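Local coordinates for protein prolyl-ACP dehydrogenase (Oscillatoria sp., PDB 4IRN) that oxidises the prolyl group carried on an acyl carrier protein during anatoxin-a biosynthesis, using FAD within an acyl-CoA dehydrogenase fold, at residues N125-F138 against A270-I283. Numbering follows the deposited sequence.
Sequences NAHIWACEMPLLTF and AIFNHSMEWERGFI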
loop_
_atom_site.group_PDB
_atom_site.type_symbol
_atom_site.label_atom_id
_atom_site.label_comp_id
_atom_site.label_asym_id
_atom_site.label_seq_id
_atom_site.Cartn_x
_atom_site.Cartn_y
_atom_site.Cartn_z
ATOM N N ASN A 125 20.902 20.853 11.175
ATOM C CA ASN A 125 21.292 19.443 11.084
ATOM C C ASN A 125 22.306 19.203 9.973
ATOM O O ASN A 125 23.205 18.375 10.139
ATOM C CB ASN A 125 20.078 18.536 10.982
ATOM C CG ASN A 125 19.505 18.213 12.345
ATOM O OD1 ASN A 125 19.920 17.262 13.018
ATOM N ND2 ASN A 125 18.593 19.046 12.828
ATOM N N ALA A 126 22.200 19.986 8.883
ATOM C CA ALA A 126 23.116 19.982 7.755
ATOM C C ALA A 126 24.492 20.443 8.212
ATOM O O ALA A 126 25.486 19.856 7.819
ATOM C CB ALA A 126 22.591 20.902 6.669
ATOM N N HIS A 127 24.528 21.489 9.030
ATOM C CA HIS A 127 25.705 22.117 9.625
ATOM C C HIS A 127 26.394 21.172 10.636
ATOM O O HIS A 127 27.608 21.001 10.574
ATOM C CB HIS A 127 25.290 23.453 10.269
ATOM C CG HIS A 127 26.338 24.118 11.117
ATOM N ND1 HIS A 127 27.183 25.077 10.599
ATOM C CD2 HIS A 127 26.617 23.957 12.433
ATOM C CE1 HIS A 127 27.954 25.452 11.605
ATOM N NE2 HIS A 127 27.648 24.806 12.727
ATOM N N ILE A 128 25.618 20.541 11.530
ATOM C CA ILE A 128 26.136 19.612 12.538
ATOM C C ILE A 128 26.678 18.297 11.967
ATOM O O ILE A 128 27.852 17.983 12.147
ATOM C CB ILE A 128 25.088 19.343 13.655
ATOM C CG1 ILE A 128 24.719 20.634 14.399
ATOM C CG2 ILE A 128 25.593 18.302 14.645
ATOM C CD1 ILE A 128 23.291 20.644 14.979
ATOM N N TRP A 129 25.800 17.518 11.315
ATOM C CA TRP A 129 26.104 16.180 10.801
ATOM C C TRP A 129 26.929 16.076 9.532
ATOM O O TRP A 129 27.753 15.162 9.442
ATOM C CB TRP A 129 24.855 15.286 10.752
ATOM C CG TRP A 129 24.006 15.367 11.990
ATOM C CD1 TRP A 129 22.787 15.962 12.105
ATOM C CD2 TRP A 129 24.355 14.911 13.303
ATOM N NE1 TRP A 129 22.337 15.875 13.399
ATOM C CE2 TRP A 129 23.285 15.243 14.160
ATOM C CE3 TRP A 129 25.465 14.230 13.842
ATOM C CZ2 TRP A 129 23.288 14.917 15.525
ATOM C CZ3 TRP A 129 25.475 13.922 15.197
ATOM C CH2 TRP A 129 24.398 14.267 16.024
ATOM N N ALA A 130 26.724 16.979 8.556
ATOM C CA ALA A 130 27.460 16.923 7.292
ATOM C C ALA A 130 28.734 17.777 7.243
ATOM O O ALA A 130 29.513 17.645 6.290
ATOM C CB ALA A 130 26.543 17.259 6.128
ATOM N N CYS A 131 28.950 18.643 8.254
ATOM C CA CYS A 131 30.107 19.527 8.284
ATOM C C CYS A 131 30.961 19.390 9.541
ATOM O O CYS A 131 32.155 19.110 9.416
ATOM C CB CYS A 131 29.683 20.970 8.046
ATOM S SG CYS A 131 28.666 21.205 6.569
ATOM N N GLU A 132 30.368 19.600 10.738
ATOM C CA GLU A 132 31.093 19.507 12.013
ATOM C C GLU A 132 31.610 18.095 12.289
ATOM O O GLU A 132 32.762 17.950 12.705
ATOM C CB GLU A 132 30.239 19.993 13.198
ATOM C CG GLU A 132 29.944 21.486 13.242
ATOM C CD GLU A 132 29.166 21.952 14.459
ATOM O OE1 GLU A 132 28.475 21.124 15.085
ATOM O OE2 GLU A 132 29.218 23.159 14.770
ATOM N N MET A 133 30.759 17.065 12.076
ATOM C CA MET A 133 31.114 15.658 12.301
ATOM C C MET A 133 32.293 15.129 11.453
ATOM O O MET A 133 33.240 14.624 12.061
ATOM C CB MET A 133 29.899 14.732 12.222
ATOM C CG MET A 133 28.975 14.816 13.421
ATOM S SD MET A 133 29.735 14.721 15.063
ATOM C CE MET A 133 30.581 13.147 14.986
ATOM N N PRO A 134 32.309 15.251 10.090
ATOM C CA PRO A 134 33.492 14.796 9.334
ATOM C C PRO A 134 34.785 15.534 9.730
ATOM O O PRO A 134 35.857 14.919 9.712
ATOM C CB PRO A 134 33.114 15.069 7.876
ATOM C CG PRO A 134 32.062 16.100 7.937
ATOM C CD PRO A 134 31.293 15.824 9.185
ATOM N N LEU A 135 34.683 16.836 10.106
ATOM C CA LEU A 135 35.804 17.664 10.578
ATOM C C LEU A 135 36.355 17.115 11.916
ATOM O O LEU A 135 37.568 17.049 12.095
ATOM C CB LEU A 135 35.369 19.148 10.707
ATOM C CG LEU A 135 36.330 20.173 11.347
ATOM C CD1 LEU A 135 37.652 20.255 10.608
ATOM C CD2 LEU A 135 35.700 21.544 11.373
ATOM N N LEU A 136 35.455 16.701 12.833
ATOM C CA LEU A 136 35.825 16.137 14.130
ATOM C C LEU A 136 36.558 14.789 13.971
ATOM O O LEU A 136 37.539 14.533 14.679
ATOM C CB LEU A 136 34.565 16.003 15.026
ATOM C CG LEU A 136 34.720 15.293 16.388
ATOM C CD1 LEU A 136 35.615 16.079 17.328
ATOM C CD2 LEU A 136 33.382 15.064 17.029
ATOM N N THR A 137 36.091 13.959 13.020
ATOM C CA THR A 137 36.616 12.624 12.737
ATOM C C THR A 137 37.889 12.616 11.891
ATOM O O THR A 137 38.849 11.945 12.267
ATOM C CB THR A 137 35.502 11.741 12.162
ATOM O OG1 THR A 137 34.394 11.772 13.065
ATOM C CG2 THR A 137 35.940 10.289 11.925
ATOM N N PHE A 138 37.903 13.340 10.762
ATOM C CA PHE A 138 39.040 13.333 9.837
ATOM C C PHE A 138 40.032 14.504 9.938
ATOM O O PHE A 138 41.126 14.429 9.372
ATOM C CB PHE A 138 38.548 13.141 8.390
ATOM C CG PHE A 138 37.728 11.886 8.177
ATOM C CD1 PHE A 138 38.340 10.685 7.837
ATOM C CD2 PHE A 138 36.344 11.911 8.298
ATOM C CE1 PHE A 138 37.584 9.529 7.644
ATOM C CE2 PHE A 138 35.593 10.754 8.109
ATOM C CZ PHE A 138 36.217 9.572 7.780
ATOM N N ALA A 270 35.729 7.900 1.960
ATOM C CA ALA A 270 35.613 7.513 3.363
ATOM C C ALA A 270 34.967 8.649 4.174
ATOM O O ALA A 270 34.146 8.386 5.057
ATOM C CB ALA A 270 36.983 7.170 3.934
ATOM N N ILE A 271 35.317 9.898 3.836
ATOM C CA ILE A 271 34.779 11.083 4.487
ATOM C C ILE A 271 33.292 11.249 4.141
ATOM O O ILE A 271 32.490 11.477 5.035
ATOM C CB ILE A 271 35.647 12.356 4.193
ATOM C CG1 ILE A 271 37.115 12.138 4.634
ATOM C CG2 ILE A 271 35.074 13.603 4.876
ATOM C CD1 ILE A 271 38.059 13.326 4.451
ATOM N N PHE A 272 32.929 11.091 2.857
ATOM C CA PHE A 272 31.551 11.229 2.385
ATOM C C PHE A 272 30.633 10.160 2.995
ATOM O O PHE A 272 29.514 10.470 3.432
ATOM C CB PHE A 272 31.499 11.190 0.846
ATOM C CG PHE A 272 30.122 11.448 0.277
ATOM C CD1 PHE A 272 29.660 12.746 0.096
ATOM C CD2 PHE A 272 29.287 10.391 -0.084
ATOM C CE1 PHE A 272 28.386 12.978 -0.428
ATOM C CE2 PHE A 272 28.016 10.630 -0.610
ATOM C CZ PHE A 272 27.578 11.919 -0.785
ATOM N N ASN A 273 31.112 8.903 2.975
ATOM C CA ASN A 273 30.397 7.749 3.508
ATOM C C ASN A 273 30.259 7.842 5.026
ATOM O O ASN A 273 29.236 7.398 5.568
ATOM C CB ASN A 273 31.068 6.438 3.073
ATOM C CG ASN A 273 30.723 5.978 1.662
ATOM O OD1 ASN A 273 29.715 6.396 1.055
ATOM N ND2 ASN A 273 31.574 5.117 1.105
ATOM N N HIS A 274 31.275 8.463 5.721
ATOM C CA HIS A 274 31.185 8.704 7.162
ATOM C C HIS A 274 30.172 9.834 7.406
ATOM O O HIS A 274 29.349 9.745 8.312
ATOM C CB HIS A 274 32.562 9.074 7.722
ATOM C CG HIS A 274 32.573 9.419 9.176
ATOM N ND1 HIS A 274 32.409 10.728 9.604
ATOM C CD2 HIS A 274 32.686 8.615 10.258
ATOM C CE1 HIS A 274 32.448 10.680 10.925
ATOM N NE2 HIS A 274 32.611 9.431 11.368
ATOM N N SER A 275 30.186 10.854 6.528
ATOM C CA SER A 275 29.280 12.003 6.548
ATOM C C SER A 275 27.823 11.546 6.324
ATOM O O SER A 275 26.933 12.041 7.016
ATOM C CB SER A 275 29.715 13.045 5.520
ATOM O OG SER A 275 28.748 14.064 5.330
ATOM N N MET A 276 27.594 10.559 5.431
ATOM C CA MET A 276 26.273 9.973 5.158
ATOM C C MET A 276 25.743 9.132 6.311
ATOM O O MET A 276 24.538 9.008 6.472
ATOM C CB MET A 276 26.263 9.176 3.850
ATOM C CG MET A 276 26.194 10.031 2.605
ATOM S SD MET A 276 24.986 11.368 2.694
ATOM C CE MET A 276 24.338 11.364 1.007
ATOM N N GLU A 277 26.636 8.532 7.107
ATOM C CA GLU A 277 26.236 7.766 8.293
ATOM C C GLU A 277 25.535 8.718 9.296
ATOM O O GLU A 277 24.407 8.451 9.707
ATOM C CB GLU A 277 27.463 7.141 8.960
ATOM C CG GLU A 277 27.567 5.648 8.793
ATOM C CD GLU A 277 28.907 5.124 9.251
ATOM O OE1 GLU A 277 29.838 5.060 8.416
ATOM O OE2 GLU A 277 29.030 4.789 10.449
ATOM N N TRP A 278 26.187 9.857 9.630
ATOM C CA TRP A 278 25.663 10.847 10.570
ATOM C C TRP A 278 24.472 11.584 10.005
ATOM O O TRP A 278 23.509 11.836 10.739
ATOM C CB TRP A 278 26.757 11.839 10.998
ATOM C CG TRP A 278 27.856 11.211 11.811
ATOM C CD1 TRP A 278 29.086 10.833 11.365
ATOM C CD2 TRP A 278 27.795 10.827 13.192
ATOM N NE1 TRP A 278 29.796 10.238 12.383
ATOM C CE2 TRP A 278 29.030 10.228 13.516
ATOM C CE3 TRP A 278 26.810 10.919 14.187
ATOM C CZ2 TRP A 278 29.313 9.735 14.791
ATOM C CZ3 TRP A 278 27.100 10.452 15.461
ATOM C CH2 TRP A 278 28.339 9.868 15.751
ATOM N N GLU A 279 24.525 11.925 8.701
ATOM C CA GLU A 279 23.454 12.660 8.029
ATOM C C GLU A 279 22.163 11.852 7.976
ATOM O O GLU A 279 21.184 12.249 8.602
ATOM C CB GLU A 279 23.886 13.097 6.630
ATOM C CG GLU A 279 23.142 14.310 6.095
ATOM C CD GLU A 279 23.527 14.703 4.680
ATOM O OE1 GLU A 279 24.738 14.681 4.358
ATOM O OE2 GLU A 279 22.614 15.055 3.896
ATOM N N ARG A 280 22.179 10.699 7.288
ATOM C CA ARG A 280 21.019 9.815 7.120
ATOM C C ARG A 280 20.360 9.415 8.430
ATOM O O ARG A 280 19.135 9.442 8.525
ATOM C CB ARG A 280 21.374 8.564 6.289
ATOM C CG ARG A 280 21.595 8.866 4.822
ATOM C CD ARG A 280 22.227 7.704 4.103
ATOM N NE ARG A 280 22.506 8.038 2.706
ATOM C CZ ARG A 280 22.966 7.178 1.805
ATOM N NH1 ARG A 280 23.205 5.918 2.141
ATOM N NH2 ARG A 280 23.172 7.566 0.556
ATOM N N GLY A 281 21.173 9.090 9.428
ATOM C CA GLY A 281 20.683 8.652 10.724
ATOM C C GLY A 281 20.176 9.732 11.660
ATOM O O GLY A 281 19.353 9.433 12.527
ATOM N N PHE A 282 20.674 10.988 11.529
ATOM C CA PHE A 282 20.316 12.052 12.466
ATOM C C PHE A 282 19.643 13.322 11.944
ATOM O O PHE A 282 19.133 14.099 12.757
ATOM C CB PHE A 282 21.490 12.342 13.417
ATOM C CG PHE A 282 21.983 11.084 14.094
ATOM C CD1 PHE A 282 21.241 10.480 15.099
ATOM C CD2 PHE A 282 23.150 10.460 13.673
ATOM C CE1 PHE A 282 21.662 9.290 15.673
ATOM C CE2 PHE A 282 23.571 9.272 14.257
ATOM C CZ PHE A 282 22.822 8.695 15.249
ATOM N N ILE A 283 19.613 13.534 10.614
ATOM C CA ILE A 283 18.949 14.702 10.020
ATOM C C ILE A 283 17.422 14.673 10.271
ATOM O O ILE A 283 16.795 15.731 10.339
ATOM C CB ILE A 283 19.325 14.896 8.517
ATOM C CG1 ILE A 283 19.162 16.354 8.064
ATOM C CG2 ILE A 283 18.592 13.916 7.575
ATOM C CD1 ILE A 283 20.281 16.858 7.164
#
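Trp129 and Trp278 meet rim to rim between two nearly antiparallel helices (149° between axes): the planes of their six-membered rings are nearly parallel (5°), with centroids 5.6 Å apart, and neither covers the other's face. Different groups do that. Phe282 CB sits 3.7 Å from the centroid of the Trp129 five-membered ring, close to its normal, a CH-pi contact, while Ile128 CG2 covers the opposite face. The indole is further fixed by Trp129 NE1, which donates to Asn125 OD1 (2.8 Å), a partner lying in the ring plane. Bends at chi2 and chi3 fold the Met133 chain over Trp278, placing CE over its six-membered ring as a CH-pi contact, with SD farther above the same face, a Met-aromatic contact.

Trp129, Met133, Trp278 and Phe282 are buried; toward Phe138 and His274, both partly exposed, the packing reaches solvent at Thr137 and Ala270. Here His274 is a knob among Met133, Pro134, Thr137 and Phe138; the edge of Phe138 points at its face, with planes at 88°, and Ile271 CG1 lies over one face of Phe138, 3.6 Å from its centroid, a CH-pi contact.

The contact thus joins the N-terminal and C-terminal helical regions of the acyl-CoA dehydrogenase fold. Helix 316-344 packs on Trp278 and Phe282, helix 141-153 on Leu135, and strand 158-161 brings FAD-binding His160 against Ala130 and Ser275.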